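Local coordinates for peroxisomal membrane protein LPX1 (Saccharomyces cerevisiae, PDB 2Y6U), which hydrolyses acyl esters in the peroxisome, showing acyl esterase, lipase and phospholipase A activity, at residues E213-M218 and N234-E239; K65-Y70 and V325-P330; C154-P159 and P274-N279; I168-I173 and T287-G292. All blocks are in the same frame, centred on the assembly; numbering follows the deposited sequence.

How the interactions relate
Following the chain from its N terminus, K65-Y70, in the loop after strand 51-58, opens interaction 2, which closes only at V325-P330 and so encompasses the other three contacts. C154-P159, at the end of helix 146-157, begins interaction 3; I168-I173, just past strand 164-168, begins interaction 4. These two cross, because their partners P274-N279 and T287-G292 follow in the same order, joining helix to helix and strand to strand in the α/β core. Interaction 1, a local pairing of helices 211-220 and 229-239, falls within all three spans. It packs against interaction 2 through F238 and V66; interaction 4 touches both interaction 2 and interaction 3.

Interaction 1 (E213-M218 and N234-E239); sequences EYVKYM and NIIDFE
M218 and I236 mark the nearest backbone approach of two helical segments, E213-M218 and N234-E239, whose axes run 10.8 Å apart with their directions 139° from parallel. Side chains fill this wide separation. Y214 spans the gap: its CG lies anti to the backbone N (chi1 169°), carrying the ring across to the other helix, where OH donates to I236 O at 2.6 Å. The hydroxyl comes in the carbonyl plane, on a lone pair, with a C=O...O angle of 120°, and the acceptor sits at the edge of the ring, in its plane. One short bond thus fixes the direction of the phenol. Beside it, CE2 of Y214 rests 3.9 Å from I236 CG2, while V215 CG2 meets that same methyl from a crossing direction. M218 runs past I236 in the opposite sense, its CB 3.7 Å from I236 CG1. Bends at chi2 and chi3 then swing the thioether end over to I235, where M218 CE touches CG2 at 3.6 Å. E239 offers only its CB to the Y214 hydroxyl; its carboxylate turns off to M257 N. Strand 253-255 also packs on Y214, through V253 and T255. Apart from the tyrosine bond the interface is apolar and mostly buried, a helix-helix pairing consistent with the helical cap that many α/β hydrolases insert between core strands.

Interaction 2 (K65-Y70 and V325-P330); sequences KVVWEY and VNVEAP
N326, V327 and P330 pack against V67, W68 and Y70, joining the loop after strand 51-58 of the α/β-hydrolase core to the short helix 325-328 and the start of helix 330-347, beyond strand 313-318, in the region that in this family usually carries the catalytic histidine. No hydrogen bond passes between the segments, and every touching residue is buried. N326 comes first, on helix 325-328. Its CG stands between the backbone N and the carbonyl carbon (chi1 60°), bringing the amide up to the loop K65-Y70, where ND2 lies 4.0 Å from W68 CH2. The two side chains meet at about a right angle, with amide and indole planes 54° apart, and the same nitrogen also grazes V67 CG2. That V67 methyl sits over one face of the indole, 3.7 Å above its plane and offset toward the rim. V327 follows with a purely apolar contact: its CG1 is 3.7 Å from V67 CB and 3.9 Å from V67 CG1, where the two backbones approach most closely. After A329, which leaves helical geometry, P330 begins helix 330-347 and turns its ring to Y70. The tyrosine extends with CG anti to its own N (chi1 177°), and its hydroxyl continues past the proline to D331, the next residue of that helix. R74 adds a cation-pi contact to the ring. Proline and tyrosine cross at about a right angle, with P330 CG 3.6 Å from Y70 CE1 and P330 CB 3.7 Å from both CE1 and CD1.

Interaction 3 (C154-P159 and P274-N279); sequences CDVLQP and PFLISN
The F275 ring, approached obliquely by V156 CG1 and L157 CD2 from the neighbouring helix, carries the amide of N279 on one face: ND2 stands over the ring centre, 3.6 Å above the plane. F282 of the second subunit meets the same ring edge-to-face. The amide nitrogen is held there by donating to F275 O at 2.8 Å, through a bent bond of 135° that also lies tilted from the carbonyl plane. V156 makes most of the contact from the other helix. Its two methyls diverge over N279, CG1 lying 3.7 Å and CG2 3.8 Å from N279 CB, and the two side chains cross at about a right angle. CG2 also reaches L276 CD1 at 4.0 Å. F275 CE2 lies farther off, 4.2 Å from V156 CG1. Beyond this packing, N279 OD1 accepts a bond from ND2 of N279 in the second subunit, and L157 packs on its own counterpart there. The arrangement joins helix 146-157, which follows the probable nucleophile elbow of the α/β-hydrolase fold, to helix 273-279, which precedes strand 286-292, and forms part of the dimer interface.

Interaction 4 (I168-I173 and T287-G292); sequences IEPVVI and TIHIVG
E169 and P170 face strand 286-292 just where the parallel strand 164-168 ends, at the C-terminal edge of the central α/β-hydrolase sheet. I168 forms the last parallel bridge, with I290: both side chains project from the same face of the sheet, and I168 CG1 comes 4.2 Å from I290 CD1. The pairing continues as E169 N donates to I290 O at 2.8 Å. There the chain turns off, E169 adopting left-handed helical backbone angles. Its side chain folds back, bent at chi2 (-78°), to lay the carboxylate beside the strand. G292 N gives its hydrogen to OE2 at 2.9 Å, meeting that oxygen on the anti side and 21° out of the carboxylate plane, while V291 CA and CB pass alongside. The other oxygen, OE1, is bound by H323 ND1 and S295 OG, giving the carboxylate three hydrogen-bond partners with G292 N. E169 lies near, without touching, the probable nucleophile elbow, and its bond to H323 is consistent with the acid and histidine of a catalytic triad, in which case G292 N and S295 would help to orient the acid. P170 packs obliquely against the imidazole of H289, its CD 3.4 Å from both NE2 and CD2. H289 CG is anti to the backbone N (chi1 -176°), which carries the ring across to the proline, and Y313 OH bonds its ND1. At the ring's edge, in plane, a water lies 2.9 Å from H289 NE2 and donates to P170 O.

Interaction 1 (E213-M218 and N234-E239)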
loop_
_atom_site.group_PDB
_atom_site.type_symbol
_atom_site.label_atom_id
_atom_site.label_comp_id
_atom_site.label_asym_id
_atom_site.label_seq_id
_atom_site.Cartn_x
_atom_site.Cartn_y
_atom_site.Cartn_z
ATOM N N GLU A 213 40.392 17.317 2.933
ATOM C CA GLU A 213 39.307 18.312 2.878
ATOM C C GLU A 213 37.943 17.659 3.179
ATOM O O GLU A 213 37.080 18.289 3.785
ATOM C CB GLU A 213 39.234 18.976 1.498
ATOM C CG GLU A 213 40.433 19.846 1.154
ATOM C CD GLU A 213 40.521 21.081 2.036
ATOM O OE1 GLU A 213 39.459 21.685 2.286
ATOM O OE2 GLU A 213 41.651 21.470 2.453
ATOM N N TYR A 214 37.783 16.427 2.719
ATOM C CA TYR A 214 36.599 15.606 3.038
ATOM C C TYR A 214 36.428 15.423 4.553
ATOM O O TYR A 214 35.386 15.785 5.108
ATOM C CB TYR A 214 36.668 14.240 2.338
ATOM C CG TYR A 214 35.624 13.249 2.811
ATOM C CD1 TYR A 214 34.262 13.523 2.680
ATOM C CD2 TYR A 214 36.003 12.057 3.440
ATOM C CE1 TYR A 214 33.315 12.634 3.122
ATOM C CE2 TYR A 214 35.072 11.184 3.921
ATOM C CZ TYR A 214 33.703 11.461 3.754
ATOM O OH TYR A 214 32.739 10.582 4.249
ATOM N N VAL A 215 37.419 14.854 5.236
ATOM C CA VAL A 215 37.266 14.653 6.663
ATOM C C VAL A 215 37.118 16.012 7.394
ATOM O O VAL A 215 36.350 16.118 8.338
ATOM C CB VAL A 215 38.404 13.779 7.226
ATOM C CG1 VAL A 215 38.403 13.799 8.758
ATOM C CG2 VAL A 215 38.332 12.336 6.668
ATOM N N LYS A 216 37.834 17.048 6.965
ATOM C CA LYS A 216 37.706 18.386 7.579
ATOM C C LYS A 216 36.266 18.910 7.490
ATOM O O LYS A 216 35.678 19.358 8.477
ATOM C CB LYS A 216 38.645 19.387 6.912
ATOM C CG LYS A 216 38.542 20.876 7.381
ATOM C CD LYS A 216 39.674 21.721 6.742
ATOM C CE LYS A 216 39.705 23.144 7.287
ATOM N NZ LYS A 216 40.801 23.948 6.709
ATOM N N TYR A 217 35.718 18.908 6.289
ATOM C CA TYR A 217 34.297 19.225 6.153
ATOM C C TYR A 217 33.385 18.317 7.019
ATOM O O TYR A 217 32.509 18.820 7.739
ATOM C CB TYR A 217 33.876 19.216 4.672
ATOM C CG TYR A 217 32.421 19.463 4.522
ATOM C CD1 TYR A 217 31.898 20.745 4.511
ATOM C CD2 TYR A 217 31.546 18.382 4.426
ATOM C CE1 TYR A 217 30.517 20.942 4.391
ATOM C CE2 TYR A 217 30.205 18.566 4.302
ATOM C CZ TYR A 217 29.691 19.844 4.284
ATOM O OH TYR A 217 28.318 19.932 4.183
ATOM N N MET A 218 33.562 17.002 6.979
ATOM C CA MET A 218 32.613 16.140 7.725
ATOM C C MET A 218 32.646 16.539 9.215
ATOM O O MET A 218 31.605 16.682 9.824
ATOM C CB MET A 218 32.897 14.646 7.512
ATOM C CG MET A 218 32.681 14.220 6.102
ATOM S SD MET A 218 30.913 14.450 5.568
ATOM C CE MET A 218 30.201 13.010 6.424
ATOM N N ASN A 234 31.580 6.317 11.783
ATOM C CA ASN A 234 30.818 5.414 10.881
ATOM C C ASN A 234 30.245 6.136 9.658
ATOM O O ASN A 234 30.292 5.598 8.548
ATOM C CB ASN A 234 29.663 4.797 11.596
ATOM C CG ASN A 234 30.086 3.847 12.638
ATOM O OD1 ASN A 234 31.273 3.374 12.648
ATOM N ND2 ASN A 234 29.135 3.543 13.563
ATOM N N ILE A 235 29.734 7.368 9.879
ATOM C CA ILE A 235 29.219 8.200 8.779
ATOM C C ILE A 235 30.349 8.501 7.798
ATOM O O ILE A 235 30.185 8.362 6.580
ATOM C CB ILE A 235 28.545 9.494 9.285
ATOM C CG1 ILE A 235 27.208 9.168 9.967
ATOM C CG2 ILE A 235 28.358 10.478 8.133
ATOM C CD1 ILE A 235 26.609 10.335 10.840
ATOM N N ILE A 236 31.484 8.931 8.324
ATOM C CA ILE A 236 32.624 9.298 7.496
ATOM C C ILE A 236 33.072 8.148 6.623
ATOM O O ILE A 236 33.274 8.300 5.407
ATOM C CB ILE A 236 33.779 9.871 8.363
ATOM C CG1 ILE A 236 33.387 11.263 8.905
ATOM C CG2 ILE A 236 35.116 9.884 7.558
ATOM C CD1 ILE A 236 34.233 11.786 10.200
ATOM N N ASP A 237 33.190 6.974 7.217
ATOM C CA ASP A 237 33.668 5.795 6.512
ATOM C C ASP A 237 32.633 5.265 5.509
ATOM O O ASP A 237 33.009 4.712 4.440
ATOM C CB ASP A 237 34.065 4.695 7.520
ATOM C CG ASP A 237 35.366 5.046 8.299
ATOM O OD1 ASP A 237 36.193 5.775 7.738
ATOM O OD2 ASP A 237 35.538 4.631 9.476
ATOM N N PHE A 238 31.360 5.392 5.844
ATOM C CA PHE A 238 30.280 4.805 4.991
ATOM C C PHE A 238 30.051 5.671 3.733
ATOM O O PHE A 238 29.823 5.170 2.630
ATOM C CB PHE A 238 29.019 4.690 5.774
ATOM C CG PHE A 238 27.809 4.307 4.950
ATOM C CD1 PHE A 238 27.524 2.984 4.701
ATOM C CD2 PHE A 238 26.950 5.278 4.473
ATOM C CE1 PHE A 238 26.420 2.644 3.946
ATOM C CE2 PHE A 238 25.879 4.964 3.741
ATOM C CZ PHE A 238 25.592 3.643 3.471
ATOM N N GLU A 239 30.132 6.985 3.912
ATOM C CA GLU A 239 29.863 7.937 2.834
ATOM C C GLU A 239 31.000 8.032 1.836
ATOM O O GLU A 239 30.790 8.493 0.725
ATOM C CB GLU A 239 29.536 9.348 3.410
ATOM C CG GLU A 239 28.189 9.519 4.143
ATOM C CD GLU A 239 26.962 9.356 3.180
ATOM O OE1 GLU A 239 27.175 9.551 1.938
ATOM O OE2 GLU A 239 25.792 9.145 3.675
#

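Interaction 2 (K65-Y70 and V325-P330)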
loop_
_atom_site.group_PDB
_atom_site.type_symbol
_atom_site.label_atom_id
_atom_site.label_comp_id
_atom_site.label_asym_id
_atom_site.label_seq_id
_atom_site.Cartn_x
_atom_site.Cartn_y
_atom_site.Cartn_z
ATOM N N LYS A 65 21.400 4.365 6.540
ATOM C CA LYS A 65 21.211 3.286 7.459
ATOM C C LYS A 65 22.372 3.173 8.458
ATOM O O LYS A 65 22.185 2.633 9.527
ATOM C CB LYS A 65 21.075 2.021 6.680
ATOM C CG LYS A 65 22.381 1.606 5.994
ATOM C CD LYS A 65 22.219 0.335 5.117
ATOM C CE LYS A 65 23.493 0.236 4.276
ATOM N NZ LYS A 65 23.547 -0.947 3.325
ATOM N N VAL A 66 23.531 3.747 8.133
ATOM C CA VAL A 66 24.703 3.580 8.962
ATOM C C VAL A 66 24.552 4.213 10.361
ATOM O O VAL A 66 25.223 3.786 11.332
ATOM C CB VAL A 66 26.001 4.119 8.293
ATOM C CG1 VAL A 66 26.217 5.682 8.457
ATOM C CG2 VAL A 66 27.195 3.321 8.840
ATOM N N VAL A 67 23.663 5.201 10.473
ATOM C CA VAL A 67 23.489 5.928 11.734
ATOM C C VAL A 67 22.906 5.046 12.836
ATOM O O VAL A 67 23.004 5.382 14.027
ATOM C CB VAL A 67 22.603 7.192 11.592
ATOM C CG1 VAL A 67 23.258 8.166 10.538
ATOM C CG2 VAL A 67 21.125 6.860 11.282
ATOM N N TRP A 68 22.376 3.884 12.445
ATOM C CA TRP A 68 21.852 2.949 13.407
ATOM C C TRP A 68 22.805 1.835 13.787
ATOM O O TRP A 68 22.543 1.064 14.744
ATOM C CB TRP A 68 20.555 2.354 12.900
ATOM C CG TRP A 68 19.559 3.311 12.403
ATOM C CD1 TRP A 68 19.193 3.493 11.108
ATOM C CD2 TRP A 68 18.757 4.230 13.184
ATOM N NE1 TRP A 68 18.192 4.419 11.026
ATOM C CE2 TRP A 68 17.885 4.885 12.269
ATOM C CE3 TRP A 68 18.680 4.546 14.512
ATOM C CZ2 TRP A 68 17.009 5.831 12.657
ATOM C CZ3 TRP A 68 17.713 5.494 14.919
ATOM C CH2 TRP A 68 16.917 6.111 13.990
ATOM N N GLU A 69 23.967 1.732 13.131
ATOM C CA GLU A 69 24.863 0.663 13.530
ATOM C C GLU A 69 25.322 0.675 14.970
ATOM O O GLU A 69 25.408 -0.394 15.603
ATOM C CB GLU A 69 26.059 0.505 12.549
ATOM C CG GLU A 69 25.542 0.169 11.169
ATOM C CD GLU A 69 26.738 0.013 10.104
ATOM O OE1 GLU A 69 27.913 0.193 10.449
ATOM O OE2 GLU A 69 26.430 -0.176 8.940
ATOM N N TYR A 70 25.618 1.850 15.516
ATOM C CA TYR A 70 25.966 1.996 16.890
ATOM C C TYR A 70 24.877 1.377 17.823
ATOM O O TYR A 70 25.156 0.978 18.933
ATOM C CB TYR A 70 26.149 3.512 17.169
ATOM C CG TYR A 70 26.445 3.817 18.580
ATOM C CD1 TYR A 70 25.431 4.061 19.496
ATOM C CD2 TYR A 70 27.763 3.879 19.021
ATOM C CE1 TYR A 70 25.707 4.353 20.817
ATOM C CE2 TYR A 70 28.100 4.220 20.379
ATOM C CZ TYR A 70 27.058 4.451 21.283
ATOM O OH TYR A 70 27.406 4.682 22.564
ATOM N N VAL A 325 19.146 14.272 17.748
ATOM C CA VAL A 325 19.354 13.577 18.994
ATOM C C VAL A 325 19.685 12.091 18.774
ATOM O O VAL A 325 20.440 11.529 19.556
ATOM C CB VAL A 325 18.157 13.796 19.925
ATOM C CG1 VAL A 325 16.820 13.142 19.405
ATOM C CG2 VAL A 325 18.559 13.410 21.396
ATOM N N ASN A 326 19.156 11.476 17.699
ATOM C CA ASN A 326 19.448 10.059 17.412
ATOM C C ASN A 326 20.924 9.822 17.182
ATOM O O ASN A 326 21.391 8.733 17.545
ATOM C CB ASN A 326 18.684 9.472 16.223
ATOM C CG ASN A 326 18.967 10.180 14.928
ATOM O OD1 ASN A 326 19.088 11.399 14.924
ATOM N ND2 ASN A 326 19.104 9.410 13.836
ATOM N N VAL A 327 21.637 10.770 16.572
ATOM C CA VAL A 327 23.084 10.599 16.361
ATOM C C VAL A 327 23.942 11.313 17.409
ATOM O O VAL A 327 25.069 10.933 17.590
ATOM C CB VAL A 327 23.526 10.959 14.938
ATOM C CG1 VAL A 327 22.708 10.064 13.912
ATOM C CG2 VAL A 327 23.342 12.436 14.594
ATOM N N GLU A 328 23.401 12.330 18.076
ATOM C CA GLU A 328 24.186 13.088 19.050
ATOM C C GLU A 328 24.098 12.595 20.462
ATOM O O GLU A 328 25.042 12.767 21.216
ATOM C CB GLU A 328 23.790 14.559 19.014
ATOM C CG GLU A 328 23.960 15.141 17.638
ATOM C CD GLU A 328 23.552 16.621 17.525
ATOM O OE1 GLU A 328 22.847 17.134 18.429
ATOM O OE2 GLU A 328 23.919 17.258 16.519
ATOM N N ALA A 329 22.974 12.012 20.843
ATOM C CA ALA A 329 22.852 11.385 22.158
ATOM C C ALA A 329 22.251 10.018 22.017
ATOM O O ALA A 329 21.219 9.738 22.603
ATOM C CB ALA A 329 21.950 12.296 23.100
ATOM N N PRO A 330 22.889 9.104 21.231
ATOM C CA PRO A 330 22.284 7.786 21.000
ATOM C C PRO A 330 22.047 6.990 22.316
ATOM O O PRO A 330 21.094 6.239 22.392
ATOM C CB PRO A 330 23.320 7.099 20.100
ATOM C CG PRO A 330 24.619 7.765 20.508
ATOM C CD PRO A 330 24.262 9.175 20.705
#

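Interaction 3 (C154-P159 and P274-N279)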
loop_
_atom_site.group_PDB
_atom_site.type_symbol
_atom_site.label_atom_id
_atom_site.label_comp_id
_atom_site.label_asym_id
_atom_site.label_seq_id
_atom_site.Cartn_x
_atom_site.Cartn_y
_atom_site.Cartn_z
ATOM N N CYS A 154 3.765 3.984 6.803
ATOM C CA CYS A 154 3.723 2.529 6.761
ATOM C C CYS A 154 2.492 1.985 7.403
ATOM O O CYS A 154 1.815 1.111 6.819
ATOM C CB CYS A 154 4.931 1.892 7.479
ATOM S SG CYS A 154 6.465 2.012 6.432
ATOM N N ASP A 155 2.177 2.455 8.571
ATOM C CA ASP A 155 0.975 1.934 9.270
ATOM C C ASP A 155 -0.288 2.300 8.552
ATOM O O ASP A 155 -1.238 1.474 8.466
ATOM C CB ASP A 155 0.937 2.385 10.720
ATOM C CG ASP A 155 -0.143 1.634 11.531
ATOM O OD1 ASP A 155 0.118 0.431 11.784
ATOM O OD2 ASP A 155 -1.246 2.203 11.761
ATOM N N VAL A 156 -0.348 3.518 7.953
ATOM C CA VAL A 156 -1.488 3.927 7.213
ATOM C C VAL A 156 -1.761 2.999 6.038
ATOM O O VAL A 156 -2.908 2.594 5.765
ATOM C CB VAL A 156 -1.377 5.424 6.749
ATOM C CG1 VAL A 156 -2.520 5.732 5.739
ATOM C CG2 VAL A 156 -1.437 6.414 8.040
ATOM N N LEU A 157 -0.701 2.682 5.309
ATOM C CA LEU A 157 -0.837 1.933 4.103
ATOM C C LEU A 157 -0.963 0.398 4.364
ATOM O O LEU A 157 -1.381 -0.315 3.488
ATOM C CB LEU A 157 0.417 2.119 3.222
ATOM C CG LEU A 157 0.518 3.583 2.692
ATOM C CD1 LEU A 157 1.877 3.726 1.935
ATOM C CD2 LEU A 157 -0.721 3.919 1.788
ATOM N N GLN A 158 -0.518 -0.045 5.527
ATOM C CA GLN A 158 -0.499 -1.493 5.873
ATOM C C GLN A 158 -0.568 -1.573 7.439
ATOM O O GLN A 158 0.444 -1.697 8.104
ATOM C CB GLN A 158 0.769 -2.079 5.351
ATOM C CG GLN A 158 0.994 -3.639 5.736
ATOM C CD GLN A 158 -0.244 -4.429 5.682
ATOM O OE1 GLN A 158 -1.058 -4.383 6.617
ATOM N NE2 GLN A 158 -0.451 -5.167 4.566
ATOM N N PRO A 159 -1.740 -1.494 8.001
ATOM C CA PRO A 159 -1.838 -1.380 9.396
ATOM C C PRO A 159 -1.713 -2.733 10.145
ATOM O O PRO A 159 -1.899 -2.802 11.380
ATOM C CB PRO A 159 -3.278 -0.788 9.567
ATOM C CG PRO A 159 -4.046 -1.383 8.528
ATOM C CD PRO A 159 -3.059 -1.323 7.383
ATOM N N PRO A 274 -0.077 16.275 3.081
ATOM C CA PRO A 274 -1.502 16.354 3.449
ATOM C C PRO A 274 -2.145 14.978 3.599
ATOM O O PRO A 274 -2.948 14.766 4.492
ATOM C CB PRO A 274 -2.108 17.120 2.293
ATOM C CG PRO A 274 -0.975 18.197 2.010
ATOM C CD PRO A 274 0.174 17.242 1.982
ATOM N N PHE A 275 -1.736 14.070 2.742
ATOM C CA PHE A 275 -2.255 12.686 2.782
ATOM C C PHE A 275 -1.942 12.006 4.120
ATOM O O PHE A 275 -2.799 11.443 4.776
ATOM C CB PHE A 275 -1.672 11.877 1.642
ATOM C CG PHE A 275 -2.136 10.403 1.685
ATOM C CD1 PHE A 275 -3.354 10.050 1.178
ATOM C CD2 PHE A 275 -1.419 9.483 2.352
ATOM C CE1 PHE A 275 -3.783 8.701 1.239
ATOM C CE2 PHE A 275 -1.831 8.149 2.387
ATOM C CZ PHE A 275 -2.999 7.781 1.832
ATOM N N LEU A 276 -0.713 12.172 4.603
ATOM C CA LEU A 276 -0.278 11.629 5.886
ATOM C C LEU A 276 -1.005 12.299 7.041
ATOM O O LEU A 276 -1.617 11.611 7.878
ATOM C CB LEU A 276 1.252 11.624 6.054
ATOM C CG LEU A 276 1.448 10.990 7.462
ATOM C CD1 LEU A 276 1.111 9.422 7.404
ATOM C CD2 LEU A 276 2.535 11.381 8.285
ATOM N N ILE A 277 -1.082 13.640 7.025
ATOM C CA ILE A 277 -1.709 14.405 8.010
ATOM C C ILE A 277 -3.143 13.992 8.159
ATOM O O ILE A 277 -3.650 13.873 9.310
ATOM C CB ILE A 277 -1.575 15.918 7.753
ATOM C CG1 ILE A 277 -0.060 16.326 7.851
ATOM C CG2 ILE A 277 -2.503 16.797 8.619
ATOM C CD1 ILE A 277 0.226 17.712 7.237
ATOM N N SER A 278 -3.822 13.815 7.036
ATOM C CA SER A 278 -5.238 13.452 7.064
ATOM C C SER A 278 -5.528 12.006 7.683
ATOM O O SER A 278 -6.703 11.680 8.016
ATOM C CB SER A 278 -5.765 13.471 5.651
ATOM O OG SER A 278 -7.178 13.277 5.655
ATOM N N ASN A 279 -4.509 11.189 7.724
ATOM C CA ASN A 279 -4.573 9.798 8.089
ATOM C C ASN A 279 -3.952 9.389 9.394
ATOM O O ASN A 279 -4.072 8.205 9.837
ATOM C CB ASN A 279 -4.075 8.909 6.927
ATOM C CG ASN A 279 -5.086 8.873 5.860
ATOM O OD1 ASN A 279 -6.241 8.485 6.138
ATOM N ND2 ASN A 279 -4.787 9.418 4.666
#

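Interaction 4 (I168-I173 and T287-G292)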
loop_
_atom_site.group_PDB
_atom_site.type_symbol
_atom_site.label_atom_id
_atom_site.label_comp_id
_atom_site.label_asym_id
_atom_site.label_seq_id
_atom_site.Cartn_x
_atom_site.Cartn_y
_atom_site.Cartn_z
ATOM N N ILE A 168 11.389 9.412 16.262
ATOM C CA ILE A 168 12.375 10.264 16.897
ATOM C C ILE A 168 12.369 11.532 16.042
ATOM O O ILE A 168 12.762 11.520 14.872
ATOM C CB ILE A 168 13.745 9.642 16.919
ATOM C CG1 ILE A 168 13.739 8.241 17.617
ATOM C CG2 ILE A 168 14.772 10.648 17.601
ATOM C CD1 ILE A 168 14.976 7.363 17.201
ATOM N N GLU A 169 11.953 12.640 16.600
ATOM C CA GLU A 169 11.894 13.887 15.869
ATOM C C GLU A 169 11.266 13.802 14.484
ATOM O O GLU A 169 11.874 14.224 13.454
ATOM C CB GLU A 169 13.304 14.445 15.739
ATOM C CG GLU A 169 13.862 15.003 17.011
ATOM C CD GLU A 169 13.272 16.462 17.328
ATOM O OE1 GLU A 169 13.178 17.260 16.400
ATOM O OE2 GLU A 169 13.000 16.784 18.489
ATOM N N PRO A 170 10.076 13.182 14.395
ATOM C CA PRO A 170 9.439 13.046 13.130
ATOM C C PRO A 170 9.166 14.447 12.520
ATOM O O PRO A 170 8.798 15.377 13.240
ATOM C CB PRO A 170 8.119 12.338 13.444
ATOM C CG PRO A 170 7.838 12.703 14.836
ATOM C CD PRO A 170 9.221 12.791 15.504
ATOM N N VAL A 171 9.229 14.502 11.167
ATOM C CA VAL A 171 8.898 15.697 10.410
ATOM C C VAL A 171 7.589 15.465 9.625
ATOM O O VAL A 171 7.580 14.629 8.730
ATOM C CB VAL A 171 10.031 16.030 9.388
ATOM C CG1 VAL A 171 9.579 17.229 8.446
ATOM C CG2 VAL A 171 11.315 16.418 10.202
ATOM N N VAL A 172 6.537 16.160 10.087
ATOM C CA VAL A 172 5.176 15.988 9.557
ATOM C C VAL A 172 4.603 17.302 9.103
ATOM O O VAL A 172 4.270 17.469 7.916
ATOM C CB VAL A 172 4.258 15.223 10.503
ATOM C CG1 VAL A 172 2.894 15.088 9.873
ATOM C CG2 VAL A 172 4.862 13.839 10.834
ATOM N N ILE A 173 4.513 18.257 10.023
ATOM C CA ILE A 173 4.031 19.608 9.704
ATOM C C ILE A 173 5.236 20.529 9.641
ATOM O O ILE A 173 5.990 20.745 10.642
ATOM C CB ILE A 173 2.993 20.075 10.693
ATOM C CG1 ILE A 173 1.805 19.041 10.636
ATOM C CG2 ILE A 173 2.498 21.597 10.398
ATOM C CD1 ILE A 173 0.935 19.227 11.700
ATOM N N THR A 287 2.413 4.514 19.962
ATOM C CA THR A 287 3.369 5.338 19.281
ATOM C C THR A 287 4.122 6.187 20.291
ATOM O O THR A 287 3.517 6.959 21.175
ATOM C CB THR A 287 2.610 6.218 18.273
ATOM O OG1 THR A 287 1.903 5.393 17.363
ATOM C CG2 THR A 287 3.620 7.122 17.497
ATOM N N ILE A 288 5.413 5.973 20.322
ATOM C CA ILE A 288 6.315 6.726 21.173
ATOM C C ILE A 288 6.897 7.861 20.341
ATOM O O ILE A 288 7.412 7.627 19.244
ATOM C CB ILE A 288 7.477 5.832 21.610
ATOM C CG1 ILE A 288 6.996 4.505 22.169
ATOM C CG2 ILE A 288 8.399 6.581 22.551
ATOM C CD1 ILE A 288 5.896 4.589 23.377
ATOM N N HIS A 289 6.915 9.073 20.881
ATOM C CA HIS A 289 7.406 10.222 20.190
ATOM C C HIS A 289 8.538 10.733 21.029
ATOM O O HIS A 289 8.353 11.092 22.183
ATOM C CB HIS A 289 6.264 11.205 20.102
ATOM C CG HIS A 289 6.553 12.439 19.318
ATOM N ND1 HIS A 289 5.656 13.487 19.276
ATOM C CD2 HIS A 289 7.622 12.807 18.555
ATOM C CE1 HIS A 289 6.152 14.432 18.515
ATOM N NE2 HIS A 289 7.325 14.041 18.038
ATOM N N ILE A 290 9.756 10.647 20.505
ATOM C CA ILE A 290 10.939 11.039 21.211
ATOM C C ILE A 290 11.382 12.341 20.581
ATOM O O ILE A 290 11.578 12.444 19.356
ATOM C CB ILE A 290 12.045 10.005 21.115
ATOM C CG1 ILE A 290 11.573 8.660 21.696
ATOM C CG2 ILE A 290 13.389 10.521 21.853
ATOM C CD1 ILE A 290 12.544 7.482 21.620
ATOM N N VAL A 291 11.506 13.364 21.408
ATOM C CA VAL A 291 11.929 14.678 20.917
ATOM C C VAL A 291 13.125 15.145 21.706
ATOM O O VAL A 291 13.326 14.778 22.858
ATOM C CB VAL A 291 10.831 15.741 20.918
ATOM C CG1 VAL A 291 9.518 15.275 20.180
ATOM C CG2 VAL A 291 10.510 16.187 22.355
ATOM N N GLY A 292 13.958 15.948 21.063
ATOM C CA GLY A 292 15.034 16.661 21.709
ATOM C C GLY A 292 14.496 17.960 22.384
ATOM O O GLY A 292 13.814 18.737 21.753
HETATM O O HOH W 1 8.821 15.886 16.419
#